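Local coordinates for protein glutaredoxin (Populus tremula x Populus tremuloides, PDB 2E7P) that binds a glutathione-ligated [2Fe-2S] cluster and probably reduces low-molecular-weight and protein disulfides with glutathione, at residues R35-L40 with A45-V50. Numbering follows the deposited sequence.
Sequences RVKQLL and ASYKVV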
loop_
_atom_site.group_PDB
_atom_site.type_symbol
_atom_site.label_atom_id
_atom_site.label_comp_id
_atom_site.label_asym_id
_atom_site.label_seq_id
_atom_site.Cartn_x
_atom_site.Cartn_y
_atom_site.Cartn_z
ATOM N N ARG C 35 0.284 -2.320 -8.117
ATOM C CA ARG C 35 -0.185 -3.464 -8.922
ATOM C C ARG C 35 -1.057 -2.982 -10.118
ATOM O O ARG C 35 -0.905 -3.438 -11.257
ATOM C CB ARG C 35 -0.956 -4.450 -8.016
ATOM C CG ARG C 35 -1.512 -5.754 -8.718
ATOM C CD ARG C 35 -0.421 -6.623 -9.353
ATOM N NE ARG C 35 -1.011 -7.808 -9.975
ATOM C CZ ARG C 35 -0.637 -8.328 -11.147
ATOM N NH1 ARG C 35 0.353 -7.776 -11.844
ATOM N NH2 ARG C 35 -1.274 -9.407 -11.630
ATOM N N VAL C 36 -1.952 -2.042 -9.868
ATOM C CA VAL C 36 -2.687 -1.436 -10.978
ATOM C C VAL C 36 -1.769 -0.771 -12.003
ATOM O O VAL C 36 -1.922 -0.958 -13.206
ATOM C CB VAL C 36 -3.739 -0.445 -10.453
ATOM C CG1 VAL C 36 -4.239 0.493 -11.577
ATOM C CG2 VAL C 36 -4.889 -1.246 -9.847
ATOM N N LYS C 37 -0.793 -0.018 -11.527
ATOM C CA LYS C 37 0.187 0.625 -12.395
ATOM C C LYS C 37 0.947 -0.411 -13.221
ATOM O O LYS C 37 1.200 -0.191 -14.410
ATOM C CB LYS C 37 1.160 1.448 -11.521
ATOM C CG LYS C 37 0.527 2.739 -10.979
ATOM C CD LYS C 37 1.335 3.246 -9.827
ATOM C CE LYS C 37 0.586 4.358 -9.056
ATOM N NZ LYS C 37 1.505 5.007 -8.102
ATOM N N GLN C 38 1.357 -1.498 -12.564
ATOM C CA GLN C 38 2.023 -2.626 -13.226
ATOM C C GLN C 38 1.167 -3.195 -14.370
ATOM O O GLN C 38 1.639 -3.379 -15.475
ATOM C CB GLN C 38 2.322 -3.743 -12.211
ATOM C CG GLN C 38 3.149 -4.920 -12.828
ATOM C CD GLN C 38 3.502 -5.968 -11.802
ATOM O OE1 GLN C 38 2.700 -6.283 -10.929
ATOM N NE2 GLN C 38 4.707 -6.537 -11.916
ATOM N N LEU C 39 -0.098 -3.470 -14.079
ATOM C CA LEU C 39 -1.039 -3.987 -15.080
ATOM C C LEU C 39 -1.287 -3.018 -16.216
ATOM O O LEU C 39 -1.354 -3.426 -17.358
ATOM C CB LEU C 39 -2.372 -4.373 -14.399
ATOM C CG LEU C 39 -2.164 -5.632 -13.546
ATOM C CD1 LEU C 39 -3.322 -5.885 -12.560
ATOM C CD2 LEU C 39 -1.857 -6.865 -14.507
ATOM N N LEU C 40 -1.404 -1.730 -15.926
ATOM C CA LEU C 40 -1.502 -0.733 -17.028
ATOM C C LEU C 40 -0.235 -0.652 -17.884
ATOM O O LEU C 40 -0.298 -0.677 -19.112
ATOM C CB LEU C 40 -1.926 0.656 -16.515
ATOM C CG LEU C 40 -3.331 0.654 -15.901
ATOM C CD1 LEU C 40 -3.554 1.963 -15.103
ATOM C CD2 LEU C 40 -4.409 0.473 -16.999
ATOM N N ALA C 45 -0.504 0.907 -21.713
ATOM C CA ALA C 45 -1.404 2.057 -21.621
ATOM C C ALA C 45 -0.641 3.247 -21.051
ATOM O O ALA C 45 0.241 3.049 -20.225
ATOM C CB ALA C 45 -2.548 1.730 -20.705
ATOM N N SER C 46 -0.971 4.465 -21.487
ATOM C CA SER C 46 -0.526 5.663 -20.744
ATOM C C SER C 46 -1.629 6.063 -19.786
ATOM O O SER C 46 -2.818 5.905 -20.093
ATOM C CB SER C 46 -0.231 6.855 -21.670
ATOM O OG SER C 46 0.288 6.422 -22.922
ATOM N N TYR C 47 -1.275 6.618 -18.632
ATOM C CA TYR C 47 -2.328 6.910 -17.667
ATOM C C TYR C 47 -1.863 8.050 -16.805
ATOM O O TYR C 47 -0.680 8.303 -16.706
ATOM C CB TYR C 47 -2.670 5.659 -16.817
ATOM C CG TYR C 47 -1.451 4.963 -16.247
ATOM C CD1 TYR C 47 -0.958 5.278 -14.963
ATOM C CD2 TYR C 47 -0.750 4.014 -17.005
ATOM C CE1 TYR C 47 0.205 4.645 -14.477
ATOM C CE2 TYR C 47 0.390 3.387 -16.511
ATOM C CZ TYR C 47 0.859 3.704 -15.265
ATOM O OH TYR C 47 2.006 3.056 -14.813
ATOM N N LYS C 48 -2.796 8.733 -16.180
ATOM C CA LYS C 48 -2.452 9.776 -15.242
ATOM C C LYS C 48 -2.662 9.258 -13.812
ATOM O O LYS C 48 -3.663 8.631 -13.517
ATOM C CB LYS C 48 -3.328 10.989 -15.522
ATOM C CG LYS C 48 -3.254 12.039 -14.469
ATOM C CD LYS C 48 -4.158 13.189 -14.806
ATOM C CE LYS C 48 -4.091 14.203 -13.691
ATOM N NZ LYS C 48 -4.113 15.521 -14.302
ATOM N N VAL C 49 -1.706 9.519 -12.934
ATOM C CA VAL C 49 -1.813 9.106 -11.558
ATOM C C VAL C 49 -2.072 10.353 -10.714
ATOM O O VAL C 49 -1.342 11.348 -10.807
ATOM C CB VAL C 49 -0.537 8.397 -11.051
ATOM C CG1 VAL C 49 -0.740 7.962 -9.634
ATOM C CG2 VAL C 49 -0.223 7.181 -11.906
ATOM N N VAL C 50 -3.119 10.297 -9.900
ATOM C CA VAL C 50 -3.373 11.365 -8.942
ATOM C C VAL C 50 -3.012 10.800 -7.605
ATOM O O VAL C 50 -3.749 10.024 -7.075
ATOM C CB VAL C 50 -4.864 11.770 -8.960
ATOM C CG1 VAL C 50 -5.143 12.899 -7.937
ATOM C CG2 VAL C 50 -5.287 12.161 -10.397
#
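Leu40 and Tyr47 form the tight half of this contact, a worked example of how an aromatic ring closes the gap between a helix and the edge strand that follows it. Leu40 CD1 sits over one face of the phenol ring, 4.1 Å from the Tyr47 centroid and 21° off the ring normal, a CH-pi contact displaced toward the CG end. Lower on the same side chain, Leu40 CB presses against Tyr47 CE2 at 3.6 Å. With CG between the backbone N and the carbonyl carbon (chi1 48°), the ring of Tyr47 lies against Leu40 and carries its hydroxyl toward Lys37. That Tyr47 OH lies 3.4 Å from Lys37 O and is hydrogen-bonded to Thr41 OG1, one turn further along the helix. Where the chain returns from helix to strand, Ala45 N donates to Leu40 O over 3.1 Å at a nearly straight 164°, and Ala45 CB lies more loosely, 4.3 Å from Leu40 CD2.

Packing thins as the loop passes into strand 48-51. The Lys37 chain, extended beyond CG, crosses Val49 at about a right angle and brings Lys37 CE within 3.9 Å of Val49 CG1; Val49 is partly exposed and gives little area to the contact, while Lys37 stays buried. Its ammonium group passes on to a salt bridge with Glu51. Without the ring, an alanine here is likely to leave Leu40 CD1 lacking its aromatic partner, open a gap between helix and strand, and deprive Thr41 of its phenol partner.

Leu40, Tyr47 and Val49 also touch strand 22-26, at Val24, Val22 and Ser26, while Tyr29 of a second subunit packs on Tyr47. Helix 31-42 is the connection of the beta-alpha-beta crossover between the parallel strands 22-26 and 48-51, part of the thioredoxin fold of glutaredoxins.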